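Local coordinates for protein fructose-bisphosphate aldolase (Thermus caldophilus, PDB 2FJK) that is a class II aldolase-family enzyme with a TIM-barrel fold, holding 1,3-dihydroxyacetonephosphate in its pocket, at residues A[169-174]-A[206-211]; A[254-259]-A[289-294]; A[97-102]-A[125-130]. All blocks are in the same frame, centred on the assembly; numbering follows the deposited sequence.

Overall arrangement
All three contacts are buried, yet their chemistry shifts with their place in the fold. Interaction 3 (97-102 with 125-130) is a regular parallel strand pair, rich in backbone bonds. Interaction 1 (169-174 with 206-211) has a single bridge and a water, and its second segment runs on into the ligand pocket. Strands 128-133 and 171-172 are neighbours in one sheet, so interactions 1 and 3 adjoin; their centres lie about 16 Å apart. Interaction 2 (254-259 with 289-294) packs helices through aliphatic carbon contacts. It meets interaction 1 at Ser-211, whose OG probably bonds to Asp-255 N, and both hold the ligand phosphate. Interactions 2 and 3 do not touch.

Interaction 1: A[169-174]-A[206-211]; sequences YLAVAI and VLHGAS. With 13P (1,3-dihydroxyacetonephosphate), chain E.
Val-206 is pinned to the other segment by two backbone hydrogen bonds: its N donates to Leu-170 O at 2.9 Å, and its O accepts from Val-172 N at 3.0 Å. They make one bridge, centred on Ala-171. Beyond it the chains part, and a water takes over, donating to Val-172 O and Val-206 O while accepting from His-208 N at 2.8 Å, a substitute for direct bonding. The barrel wall is only sparsely bonded here: in this TIM-barrel fold, strands 171-172 and 205-207 are short, and the chain after Leu-207 bends into the ligand pocket. Apolar contacts accompany the bridge. Val-206 CG2 reaches Tyr-169 CB at 3.7 Å, while the tyrosine ring leads off from the contact. Ile-174 holds CG1 between its backbone N and carbonyl carbon (chi1 60°), which brings CD1 to 4.0 Å from Leu-207 CD1, the two side chains crossing at about a right angle. Ala-171 CB comes at the edge of the His-208 ring, 3.6 Å from ND1. Ser-211 makes hydrogen bonds to the phosphate of 1,3-dihydroxyacetonephosphate, donating from OG to O3P at 2.6 Å and weakly from N to O2P; Lys-182 and Asp-253 also bond the ligand.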
ATOM      1  N   TYR A 169      -8.874  20.521  18.095  1.00 31.19           N
ATOM      2  CA  TYR A 169     -10.019  21.183  17.463  1.00 33.31           C
ATOM      3  C   TYR A 169     -11.145  21.699  18.358  1.00 33.37           C
ATOM      4  O   TYR A 169     -11.248  22.901  18.591  1.00 36.08           O
ATOM      5  CB  TYR A 169     -10.611  20.260  16.388  1.00 34.53           C
ATOM      6  CG  TYR A 169      -9.565  19.637  15.495  1.00 35.20           C
ATOM      7  CD1 TYR A 169      -8.510  20.402  15.001  1.00 35.42           C
ATOM      8  CD2 TYR A 169      -9.610  18.277  15.159  1.00 36.12           C
ATOM      9  CE1 TYR A 169      -7.529  19.843  14.211  1.00 37.41           C
ATOM     10  CE2 TYR A 169      -8.621  17.701  14.356  1.00 35.29           C
ATOM     11  CZ  TYR A 169      -7.583  18.496  13.889  1.00 38.69           C
ATOM     12  OH  TYR A 169      -6.585  17.973  13.096  1.00 43.28           O
ATOM     13  N   LEU A 170     -11.989  20.791  18.831  1.00 31.14           N
ATOM     14  CA  LEU A 170     -13.134  21.109  19.693  1.00 29.62           C
ATOM     15  C   LEU A 170     -14.453  21.306  18.960  1.00 27.90           C
ATOM     16  O   LEU A 170     -14.667  22.306  18.284  1.00 27.75           O
ATOM     17  CB  LEU A 170     -12.881  22.348  20.572  1.00 28.69           C
ATOM     18  CG  LEU A 170     -14.134  22.768  21.364  1.00 28.03           C
ATOM     19  CD1 LEU A 170     -14.521  21.646  22.318  1.00 26.45           C
ATOM     20  CD2 LEU A 170     -13.897  24.062  22.133  1.00 28.51           C
ATOM     21  N   ALA A 171     -15.341  20.334  19.118  1.00 28.80           N
ATOM     22  CA  ALA A 171     -16.665  20.377  18.517  1.00 27.37           C
ATOM     23  C   ALA A 171     -17.564  21.073  19.546  1.00 26.19           C
ATOM     24  O   ALA A 171     -17.555  20.715  20.725  1.00 24.51           O
ATOM     25  CB  ALA A 171     -17.153  18.958  18.248  1.00 27.90           C
ATOM     26  N   VAL A 172     -18.328  22.068  19.114  1.00 24.83           N
ATOM     27  CA  VAL A 172     -19.185  22.790  20.048  1.00 26.82           C
ATOM     28  C   VAL A 172     -20.674  22.510  19.895  1.00 25.81           C
ATOM     29  O   VAL A 172     -21.152  22.160  18.815  1.00 25.79           O
ATOM     30  CB  VAL A 172     -18.957  24.315  19.941  1.00 25.54           C
ATOM     31  CG1 VAL A 172     -17.480  24.624  20.163  1.00 28.21           C
ATOM     32  CG2 VAL A 172     -19.418  24.826  18.581  1.00 23.26           C
ATOM     33  N   ALA A 173     -21.397  22.673  20.996  1.00 26.72           N
ATOM     34  CA  ALA A 173     -22.846  22.457  21.030  1.00 28.45           C
ATOM     35  C   ALA A 173     -23.558  23.806  21.047  1.00 27.21           C
ATOM     36  O   ALA A 173     -23.570  24.498  22.068  1.00 29.25           O
ATOM     37  CB  ALA A 173     -23.225  21.654  22.273  1.00 28.11           C
ATOM     38  N   ILE A 174     -24.162  24.181  19.927  1.00 26.28           N
ATOM     39  CA  ILE A 174     -24.840  25.467  19.858  1.00 25.66           C
ATOM     40  C   ILE A 174     -26.210  25.423  19.210  1.00 26.49           C
ATOM     41  O   ILE A 174     -26.681  26.436  18.688  1.00 27.41           O
ATOM     42  CB  ILE A 174     -23.993  26.488  19.099  1.00 26.06           C
ATOM     43  CG1 ILE A 174     -23.734  25.992  17.669  1.00 24.22           C
ATOM     44  CG2 ILE A 174     -22.694  26.716  19.846  1.00 21.51           C
ATOM     45  CD1 ILE A 174     -22.908  26.948  16.827  1.00 24.93           C
ATOM     46  N   VAL A 206     -15.465  23.041  15.561  1.00 25.29           N
ATOM     47  CA  VAL A 206     -16.149  22.032  14.761  1.00 24.49           C
ATOM     48  C   VAL A 206     -17.654  21.972  14.976  1.00 25.72           C
ATOM     49  O   VAL A 206     -18.135  21.988  16.110  1.00 26.95           O
ATOM     50  CB  VAL A 206     -15.567  20.644  15.055  1.00 22.86           C
ATOM     51  CG1 VAL A 206     -16.092  19.630  14.040  1.00 19.79           C
ATOM     52  CG2 VAL A 206     -14.058  20.724  15.045  1.00 19.24           C
ATOM     53  N   LEU A 207     -18.391  21.873  13.874  1.00 25.16           N
ATOM     54  CA  LEU A 207     -19.843  21.822  13.925  1.00 25.03           C
ATOM     55  C   LEU A 207     -20.411  20.520  13.360  1.00 24.94           C
ATOM     56  O   LEU A 207     -20.346  20.280  12.159  1.00 23.71           O
ATOM     57  CB  LEU A 207     -20.419  23.005  13.141  1.00 25.58           C
ATOM     58  CG  LEU A 207     -21.921  23.265  13.242  1.00 25.14           C
ATOM     59  CD1 LEU A 207     -22.273  23.591  14.688  1.00 25.35           C
ATOM     60  CD2 LEU A 207     -22.301  24.418  12.325  1.00 25.54           C
ATOM     61  N   HIS A 208     -20.969  19.683  14.230  1.00 24.56           N
ATOM     62  CA  HIS A 208     -21.568  18.428  13.792  1.00 24.33           C
ATOM     63  C   HIS A 208     -23.065  18.590  13.608  1.00 23.26           C
ATOM     64  O   HIS A 208     -23.613  19.656  13.874  1.00 21.81           O
ATOM     65  CB  HIS A 208     -21.295  17.303  14.794  1.00 24.00           C
ATOM     66  CG  HIS A 208     -19.876  16.835  14.796  1.00 25.25           C
ATOM     67  ND1 HIS A 208     -18.892  17.445  15.545  1.00 25.53           N
ATOM     68  CD2 HIS A 208     -19.266  15.842  14.108  1.00 24.49           C
ATOM     69  CE1 HIS A 208     -17.738  16.843  15.319  1.00 24.03           C
ATOM     70  NE2 HIS A 208     -17.937  15.869  14.451  1.00 22.49           N
ATOM     71  N   GLY A 209     -23.716  17.523  13.150  1.00 23.70           N
ATOM     72  CA  GLY A 209     -25.149  17.550  12.927  1.00 25.26           C
ATOM     73  C   GLY A 209     -25.524  18.779  12.134  1.00 25.79           C
ATOM     74  O   GLY A 209     -26.523  19.442  12.427  1.00 25.12           O
ATOM     75  N   ALA A 210     -24.732  19.070  11.106  1.00 25.90           N
ATOM     76  CA  ALA A 210     -24.962  20.262  10.305  1.00 26.13           C
ATOM     77  C   ALA A 210     -25.619  20.081   8.948  1.00 25.66           C
ATOM     78  O   ALA A 210     -25.580  20.995   8.132  1.00 26.89           O
ATOM     79  CB  ALA A 210     -23.648  21.031  10.145  1.00 23.78           C
ATOM     80  N   SER A 211     -26.229  18.929   8.691  1.00 26.30           N
ATOM     81  CA  SER A 211     -26.888  18.733   7.402  1.00 27.01           C
ATOM     82  C   SER A 211     -27.974  19.795   7.176  1.00 28.02           C
ATOM     83  O   SER A 211     -28.544  20.328   8.126  1.00 27.35           O
ATOM     84  CB  SER A 211     -27.513  17.338   7.311  1.00 26.52           C
ATOM     85  OG  SER A 211     -26.579  16.382   6.834  1.00 28.21           O
TER
HETATM   86  P   13P E1063     -25.912  14.849  10.181  0.70 20.45           P
HETATM   87  O1P 13P E1063     -26.905  13.629  10.496  0.70 21.08           O
HETATM   88  O2P 13P E1063     -26.716  16.175  10.503  0.70 23.94           O
HETATM   89  O3P 13P E1063     -25.530  14.822   8.670  0.70 19.39           O
HETATM   90  O1  13P E1063     -24.606  14.689  11.103  0.70 24.31           O
HETATM   91  C1  13P E1063     -23.347  15.110  10.583  0.70 28.71           C
HETATM   92  C2  13P E1063     -22.404  15.094  11.760  0.70 31.40           C
HETATM   93  O2  13P E1063     -22.718  15.685  12.790  0.70 34.55           O
HETATM   94  C3  13P E1063     -21.069  14.353  11.685  0.70 32.96           C
HETATM   95  O3  13P E1063     -20.414  14.381  12.949  0.70 34.00           O
HETATM   96  O   HOH W   1     -20.433  20.293  16.864  1.00 23.47           O

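Interaction 2: A[254-259]-A[289-294]; sequences TDLRLA and KEVVKS. With 13P (1,3-dihydroxyacetonephosphate), chain E.
Val-291 is the bump on helix 277-299, and Asp-255, Leu-256 and Ala-259 form the hollow that takes it. The isopropyl group fills this hollow with both methyls: CG1, anti to the backbone N (chi1 166°), presses on Leu-256 CD2 at 3.4 Å and lies 4.1 Å from Asp-255 CB, whereas CG2 rests 3.7 Å from Ala-259 CB. The first of these is tighter than ordinary carbon contact. Leu-256 supplies a bump in return, as its CD2 pushes between Val-291 and Val-292 and comes to 4.0 Å from Val-292 CG2. Phe-22 of barrel strand 19-23 touches both Leu-256 and Val-292. The two helical segments run roughly antiparallel, their N-to-C directions 149° apart, and their axes come to 9.6 Å. Asp-255 adds only its CB here; its carboxylate accepts from the backbone N of Ala-212 and Val-213. Thr-254, next to Asp-255, takes no part in the helix packing and instead donates from N to O3P of 1,3-dihydroxyacetonephosphate at 2.7 Å and from OG1 to O1P. A phosphate held at the first turn of a helix, where the helix dipole probably helps, is a familiar feature of phosphate sites in TIM barrels.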
ATOM      1  N   THR A 254     -26.282  12.953   6.896  1.00 19.84           N
ATOM      2  CA  THR A 254     -27.671  12.761   6.485  1.00 20.25           C
ATOM      3  C   THR A 254     -27.953  13.199   5.033  1.00 19.07           C
ATOM      4  O   THR A 254     -28.583  12.464   4.270  1.00 17.93           O
ATOM      5  CB  THR A 254     -28.639  13.545   7.414  1.00 20.93           C
ATOM      6  OG1 THR A 254     -28.620  12.974   8.728  1.00 20.05           O
ATOM      7  CG2 THR A 254     -30.057  13.509   6.865  1.00 20.31           C
ATOM      8  N   ASP A 255     -27.503  14.397   4.663  1.00 18.48           N
ATOM      9  CA  ASP A 255     -27.738  14.902   3.313  1.00 19.28           C
ATOM     10  C   ASP A 255     -27.276  13.913   2.244  1.00 18.72           C
ATOM     11  O   ASP A 255     -27.970  13.697   1.256  1.00 16.00           O
ATOM     12  CB  ASP A 255     -27.034  16.254   3.091  1.00 19.67           C
ATOM     13  CG  ASP A 255     -27.697  17.407   3.846  1.00 21.88           C
ATOM     14  OD1 ASP A 255     -28.899  17.316   4.171  1.00 23.91           O
ATOM     15  OD2 ASP A 255     -27.013  18.421   4.098  1.00 24.27           O
ATOM     16  N   LEU A 256     -26.111  13.308   2.463  1.00 19.03           N
ATOM     17  CA  LEU A 256     -25.542  12.351   1.518  1.00 19.69           C
ATOM     18  C   LEU A 256     -26.339  11.065   1.449  1.00 19.77           C
ATOM     19  O   LEU A 256     -26.615  10.568   0.361  1.00 19.89           O
ATOM     20  CB  LEU A 256     -24.102  12.026   1.894  1.00 18.45           C
ATOM     21  CG  LEU A 256     -23.200  13.218   2.199  1.00 22.50           C
ATOM     22  CD1 LEU A 256     -21.778  12.713   2.347  1.00 22.76           C
ATOM     23  CD2 LEU A 256     -23.284  14.261   1.099  1.00 21.11           C
ATOM     24  N   ARG A 257     -26.696  10.520   2.609  1.00 21.46           N
ATOM     25  CA  ARG A 257     -27.478   9.286   2.660  1.00 21.07           C
ATOM     26  C   ARG A 257     -28.782   9.473   1.917  1.00 21.05           C
ATOM     27  O   ARG A 257     -29.160   8.639   1.102  1.00 22.18           O
ATOM     28  CB  ARG A 257     -27.814   8.891   4.099  1.00 22.12           C
ATOM     29  CG  ARG A 257     -26.646   8.556   4.989  1.00 23.09           C
ATOM     30  CD  ARG A 257     -27.182   8.054   6.338  1.00 24.62           C
ATOM     31  NE  ARG A 257     -26.152   8.008   7.363  1.00 23.10           N
ATOM     32  CZ  ARG A 257     -26.292   7.399   8.540  1.00 27.92           C
ATOM     33  NH1 ARG A 257     -27.431   6.779   8.841  1.00 25.49           N
ATOM     34  NH2 ARG A 257     -25.290   7.407   9.420  1.00 26.56           N
ATOM     35  N   LEU A 258     -29.476  10.567   2.224  1.00 23.63           N
ATOM     36  CA  LEU A 258     -30.754  10.891   1.589  1.00 24.03           C
ATOM     37  C   LEU A 258     -30.629  11.003   0.080  1.00 24.04           C
ATOM     38  O   LEU A 258     -31.403  10.399  -0.662  1.00 26.82           O
ATOM     39  CB  LEU A 258     -31.306  12.213   2.124  1.00 26.00           C
ATOM     40  CG  LEU A 258     -32.572  12.175   2.978  1.00 26.40           C
ATOM     41  CD1 LEU A 258     -33.103  13.605   3.107  1.00 26.36           C
ATOM     42  CD2 LEU A 258     -33.626  11.269   2.336  1.00 26.27           C
ATOM     43  N   ALA A 259     -29.663  11.789  -0.379  1.00 23.06           N
ATOM     44  CA  ALA A 259     -29.470  11.947  -1.814  1.00 24.25           C
ATOM     45  C   ALA A 259     -29.216  10.580  -2.464  1.00 23.60           C
ATOM     46  O   ALA A 259     -29.872  10.211  -3.436  1.00 23.64           O
ATOM     47  CB  ALA A 259     -28.305  12.895  -2.084  1.00 21.60           C
ATOM     48  N   LYS A 289     -22.023  13.293  -5.018  1.00 19.69           N
ATOM     49  CA  LYS A 289     -20.937  14.162  -5.449  1.00 22.29           C
ATOM     50  C   LYS A 289     -21.452  15.589  -5.608  1.00 21.50           C
ATOM     51  O   LYS A 289     -20.800  16.542  -5.179  1.00 21.33           O
ATOM     52  CB  LYS A 289     -20.372  13.661  -6.777  1.00 22.53           C
ATOM     53  CG  LYS A 289     -19.246  14.476  -7.352  1.00 20.98           C
ATOM     54  CD  LYS A 289     -18.790  13.839  -8.661  1.00 25.32           C
ATOM     55  CE  LYS A 289     -17.838  14.739  -9.434  1.00 25.05           C
ATOM     56  NZ  LYS A 289     -17.331  14.033 -10.644  1.00 29.06           N
ATOM     57  N   GLU A 290     -22.625  15.729  -6.217  1.00 21.98           N
ATOM     58  CA  GLU A 290     -23.204  17.053  -6.423  1.00 23.49           C
ATOM     59  C   GLU A 290     -23.540  17.708  -5.091  1.00 23.62           C
ATOM     60  O   GLU A 290     -23.393  18.921  -4.931  1.00 22.63           O
ATOM     61  CB  GLU A 290     -24.452  16.966  -7.304  1.00 21.03           C
ATOM     62  CG  GLU A 290     -24.148  16.532  -8.741  1.00 26.08           C
ATOM     63  CD  GLU A 290     -23.053  17.373  -9.384  1.00 29.27           C
ATOM     64  OE1 GLU A 290     -23.221  18.605  -9.488  1.00 30.86           O
ATOM     65  OE2 GLU A 290     -22.014  16.802  -9.781  1.00 33.96           O
ATOM     66  N   VAL A 291     -23.986  16.901  -4.132  1.00 23.16           N
ATOM     67  CA  VAL A 291     -24.322  17.428  -2.818  1.00 23.11           C
ATOM     68  C   VAL A 291     -23.053  17.951  -2.176  1.00 21.70           C
ATOM     69  O   VAL A 291     -23.023  19.069  -1.651  1.00 20.91           O
ATOM     70  CB  VAL A 291     -24.932  16.343  -1.891  1.00 22.06           C
ATOM     71  CG1 VAL A 291     -24.948  16.845  -0.440  1.00 21.49           C
ATOM     72  CG2 VAL A 291     -26.343  16.012  -2.348  1.00 21.68           C
ATOM     73  N   VAL A 292     -21.999  17.144  -2.227  1.00 21.11           N
ATOM     74  CA  VAL A 292     -20.735  17.545  -1.631  1.00 22.69           C
ATOM     75  C   VAL A 292     -20.237  18.864  -2.227  1.00 24.53           C
ATOM     76  O   VAL A 292     -19.801  19.757  -1.497  1.00 26.06           O
ATOM     77  CB  VAL A 292     -19.650  16.469  -1.820  1.00 22.54           C
ATOM     78  CG1 VAL A 292     -18.311  16.976  -1.254  1.00 19.97           C
ATOM     79  CG2 VAL A 292     -20.073  15.175  -1.116  1.00 21.66           C
ATOM     80  N   LYS A 293     -20.310  18.977  -3.549  1.00 23.75           N
ATOM     81  CA  LYS A 293     -19.869  20.185  -4.239  1.00 25.57           C
ATOM     82  C   LYS A 293     -20.587  21.418  -3.718  1.00 25.32           C
ATOM     83  O   LYS A 293     -19.939  22.362  -3.267  1.00 25.75           O
ATOM     84  CB  LYS A 293     -20.073  20.041  -5.755  1.00 24.18           C
ATOM     85  CG  LYS A 293     -19.015  19.174  -6.421  1.00 26.03           C
ATOM     86  CD  LYS A 293     -19.373  18.797  -7.847  1.00 27.64           C
ATOM     87  CE  LYS A 293     -19.565  20.013  -8.739  1.00 31.83           C
ATOM     88  NZ  LYS A 293     -20.079  19.623 -10.085  1.00 34.71           N
ATOM     89  N   SER A 294     -21.916  21.412  -3.755  1.00 25.14           N
ATOM     90  CA  SER A 294     -22.663  22.571  -3.269  1.00 27.04           C
ATOM     91  C   SER A 294     -22.301  22.846  -1.806  1.00 27.80           C
ATOM     92  O   SER A 294     -22.211  24.000  -1.374  1.00 26.96           O
ATOM     93  CB  SER A 294     -24.174  22.359  -3.433  1.00 24.96           C
ATOM     94  OG  SER A 294     -24.647  21.238  -2.713  1.00 30.28           O
TER
HETATM   95  P   13P E1063     -25.912  14.849  10.181  0.70 20.45           P
HETATM   96  O1P 13P E1063     -26.905  13.629  10.496  0.70 21.08           O
HETATM   97  O2P 13P E1063     -26.716  16.175  10.503  0.70 23.94           O
HETATM   98  O3P 13P E1063     -25.530  14.822   8.670  0.70 19.39           O
HETATM   99  O1  13P E1063     -24.606  14.689  11.103  0.70 24.31           O
HETATM  100  C1  13P E1063     -23.347  15.110  10.583  0.70 28.71           C
HETATM  101  C2  13P E1063     -22.404  15.094  11.760  0.70 31.40           C
HETATM  102  O2  13P E1063     -22.718  15.685  12.790  0.70 34.55           O
HETATM  103  C3  13P E1063     -21.069  14.353  11.685  0.70 32.96           C
HETATM  104  O3  13P E1063     -20.414  14.381  12.949  0.70 34.00           O

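Interaction 3: A[97-102]-A[125-130]; sequences TSVMID and VGVTVE
Parallel bridges pair Ser-98 with Thr-128, Val-99 with Val-129 and Met-100 with Glu-130, while Thr-97 faces Val-127 just outside them; the axes of the short strand segments are turned 32° from each other. Val-99 is bonded through both backbone polar atoms: N donates to Thr-128 O and O accepts from Glu-130 N, each at 2.8 Å. The bond from Thr-128 N to Thr-97 O is longer, 3.2 Å, and its donor stands above the carbonyl plane. On one face Val-99 CG2 meets Val-129 CG2 at 3.7 Å, and Val-127, just before its strand, crosses Val-99 at about a right angle, CG1 to CG1 at 4.1 Å. Val-127 CG1, anti to its backbone N (chi1 171°), also covers the peptide joining Thr-97 to Ser-98. The face of Ser-98, Thr-128, Met-100 and Glu-130 is mixed. Ser-98 CB lies 3.1 Å from Thr-128 OG1, which is bonded to the hydroxyl of Tyr-169. Selenomethionine Met-100 and Glu-130 run side by side at doubtful spacing; Glu-130 OE1 forms a salt bridge with Lys-249. In this beta-alpha-beta crossover, helix 108-124 ends in a Schellman motif at Gly-126, and the valines pack against it and helix 85-93.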
ATOM      1  N   THR A  97      -5.633  10.099  10.384  1.00 20.85           N
ATOM      2  CA  THR A  97      -4.763  11.231  10.674  1.00 21.46           C
ATOM      3  C   THR A  97      -5.323  12.161  11.746  1.00 23.41           C
ATOM      4  O   THR A  97      -4.682  13.143  12.133  1.00 20.72           O
ATOM      5  CB  THR A  97      -4.495  12.020   9.393  1.00 19.74           C
ATOM      6  OG1 THR A  97      -5.732  12.515   8.874  1.00 17.88           O
ATOM      7  CG2 THR A  97      -3.844  11.114   8.363  1.00 18.40           C
ATOM      8  N   SER A  98      -6.522  11.837  12.218  1.00 26.01           N
ATOM      9  CA  SER A  98      -7.180  12.609  13.261  1.00 28.61           C
ATOM     10  C   SER A  98      -8.264  11.750  13.906  1.00 28.56           C
ATOM     11  O   SER A  98      -9.073  11.118  13.215  1.00 26.38           O
ATOM     12  CB  SER A  98      -7.814  13.864  12.677  1.00 36.07           C
ATOM     13  OG  SER A  98      -7.216  14.227  11.437  1.00 40.80           O
ATOM     14  N   VAL A  99      -8.270  11.718  15.233  1.00 27.43           N
ATOM     15  CA  VAL A  99      -9.257  10.935  15.949  1.00 26.99           C
ATOM     16  C   VAL A  99     -10.093  11.815  16.846  1.00 28.69           C
ATOM     17  O   VAL A  99      -9.739  12.963  17.140  1.00 26.61           O
ATOM     18  CB  VAL A  99      -8.610   9.857  16.820  1.00 25.48           C
ATOM     19  CG1 VAL A  99      -7.823   8.897  15.951  1.00 24.74           C
ATOM     20  CG2 VAL A  99      -7.726  10.507  17.875  1.00 26.31           C
HETATM   21  N   MSE A 100     -11.204  11.254  17.295  1.00 29.39           N
HETATM   22  CA  MSE A 100     -12.117  11.976  18.146  1.00 30.39           C
HETATM   23  C   MSE A 100     -12.761  11.045  19.144  1.00 30.20           C
HETATM   24  O   MSE A 100     -13.256   9.970  18.789  1.00 29.27           O
HETATM   25  CB  MSE A 100     -13.200  12.622  17.297  1.00 32.84           C
HETATM   26  CG  MSE A 100     -14.168  13.445  18.082  1.00 36.90           C
HETATM   27 SE   MSE A 100     -15.627  13.902  16.962  1.00 42.40          SE
HETATM   28  CE  MSE A 100     -14.666  14.349  15.341  1.00 44.08           C
ATOM     29  N   ILE A 101     -12.741  11.460  20.399  1.00 28.24           N
ATOM     30  CA  ILE A 101     -13.345  10.686  21.455  1.00 28.18           C
ATOM     31  C   ILE A 101     -14.536  11.512  21.922  1.00 27.95           C
ATOM     32  O   ILE A 101     -14.426  12.721  22.132  1.00 26.17           O
ATOM     33  CB  ILE A 101     -12.348  10.472  22.619  1.00 29.64           C
ATOM     34  CG1 ILE A 101     -13.028   9.728  23.763  1.00 29.68           C
ATOM     35  CG2 ILE A 101     -11.794  11.816  23.088  1.00 32.54           C
ATOM     36  CD1 ILE A 101     -13.428   8.312  23.420  1.00 26.85           C
ATOM     37  N   ASP A 102     -15.687  10.868  22.052  1.00 28.92           N
ATOM     38  CA  ASP A 102     -16.872  11.573  22.502  1.00 29.88           C
ATOM     39  C   ASP A 102     -17.265  11.166  23.919  1.00 28.61           C
ATOM     40  O   ASP A 102     -17.818  10.090  24.146  1.00 27.54           O
ATOM     41  CB  ASP A 102     -18.038  11.333  21.540  1.00 30.92           C
ATOM     42  CG  ASP A 102     -19.328  11.989  22.012  1.00 33.51           C
ATOM     43  OD1 ASP A 102     -19.261  13.053  22.670  1.00 33.47           O
ATOM     44  OD2 ASP A 102     -20.410  11.445  21.710  1.00 34.35           O
ATOM     45  N   VAL A 125       1.819   9.456  18.083  1.00 26.45           N
ATOM     46  CA  VAL A 125       1.955   8.969  16.709  1.00 25.55           C
ATOM     47  C   VAL A 125       1.602  10.009  15.631  1.00 25.48           C
ATOM     48  O   VAL A 125       1.152   9.657  14.538  1.00 25.10           O
ATOM     49  CB  VAL A 125       1.099   7.691  16.469  1.00 26.36           C
ATOM     50  CG1 VAL A 125       1.443   6.641  17.501  1.00 26.27           C
ATOM     51  CG2 VAL A 125      -0.383   8.023  16.519  1.00 27.78           C
ATOM     52  N   GLY A 126       1.796  11.286  15.944  1.00 24.42           N
ATOM     53  CA  GLY A 126       1.527  12.336  14.970  1.00 24.95           C
ATOM     54  C   GLY A 126       0.104  12.491  14.447  1.00 23.37           C
ATOM     55  O   GLY A 126      -0.108  12.963  13.329  1.00 22.39           O
ATOM     56  N   VAL A 127      -0.874  12.098  15.249  1.00 21.87           N
ATOM     57  CA  VAL A 127      -2.275  12.217  14.863  1.00 22.55           C
ATOM     58  C   VAL A 127      -2.943  13.315  15.690  1.00 20.76           C
ATOM     59  O   VAL A 127      -2.642  13.463  16.875  1.00 23.93           O
ATOM     60  CB  VAL A 127      -3.020  10.879  15.096  1.00 22.13           C
ATOM     61  CG1 VAL A 127      -4.518  11.069  14.910  1.00 24.74           C
ATOM     62  CG2 VAL A 127      -2.501   9.829  14.120  1.00 25.52           C
ATOM     63  N   THR A 128      -3.839  14.085  15.078  1.00 20.53           N
ATOM     64  CA  THR A 128      -4.538  15.140  15.809  1.00 21.40           C
ATOM     65  C   THR A 128      -5.807  14.626  16.490  1.00 21.71           C
ATOM     66  O   THR A 128      -6.336  13.564  16.154  1.00 19.34           O
ATOM     67  CB  THR A 128      -4.913  16.330  14.903  1.00 21.59           C
ATOM     68  OG1 THR A 128      -5.650  15.861  13.770  1.00 22.19           O
ATOM     69  CG2 THR A 128      -3.657  17.067  14.452  1.00 23.50           C
ATOM     70  N   VAL A 129      -6.300  15.399  17.445  1.00 23.61           N
ATOM     71  CA  VAL A 129      -7.474  14.995  18.205  1.00 24.58           C
ATOM     72  C   VAL A 129      -8.557  16.050  18.303  1.00 25.76           C
ATOM     73  O   VAL A 129      -8.285  17.218  18.588  1.00 24.18           O
ATOM     74  CB  VAL A 129      -7.075  14.606  19.640  1.00 25.50           C
ATOM     75  CG1 VAL A 129      -8.310  14.344  20.486  1.00 26.38           C
ATOM     76  CG2 VAL A 129      -6.196  13.381  19.606  1.00 24.64           C
ATOM     77  N   GLU A 130      -9.790  15.627  18.050  1.00 24.86           N
ATOM     78  CA  GLU A 130     -10.930  16.517  18.171  1.00 26.01           C
ATOM     79  C   GLU A 130     -11.656  16.060  19.432  1.00 26.26           C
ATOM     80  O   GLU A 130     -11.705  14.864  19.726  1.00 25.60           O
ATOM     81  CB  GLU A 130     -11.881  16.386  16.979  1.00 25.05           C
ATOM     82  CG  GLU A 130     -13.018  17.396  17.037  1.00 27.13           C
ATOM     83  CD  GLU A 130     -14.047  17.212  15.938  1.00 28.24           C
ATOM     84  OE1 GLU A 130     -13.659  17.133  14.755  1.00 27.97           O
ATOM     85  OE2 GLU A 130     -15.251  17.158  16.263  1.00 26.56           O
TER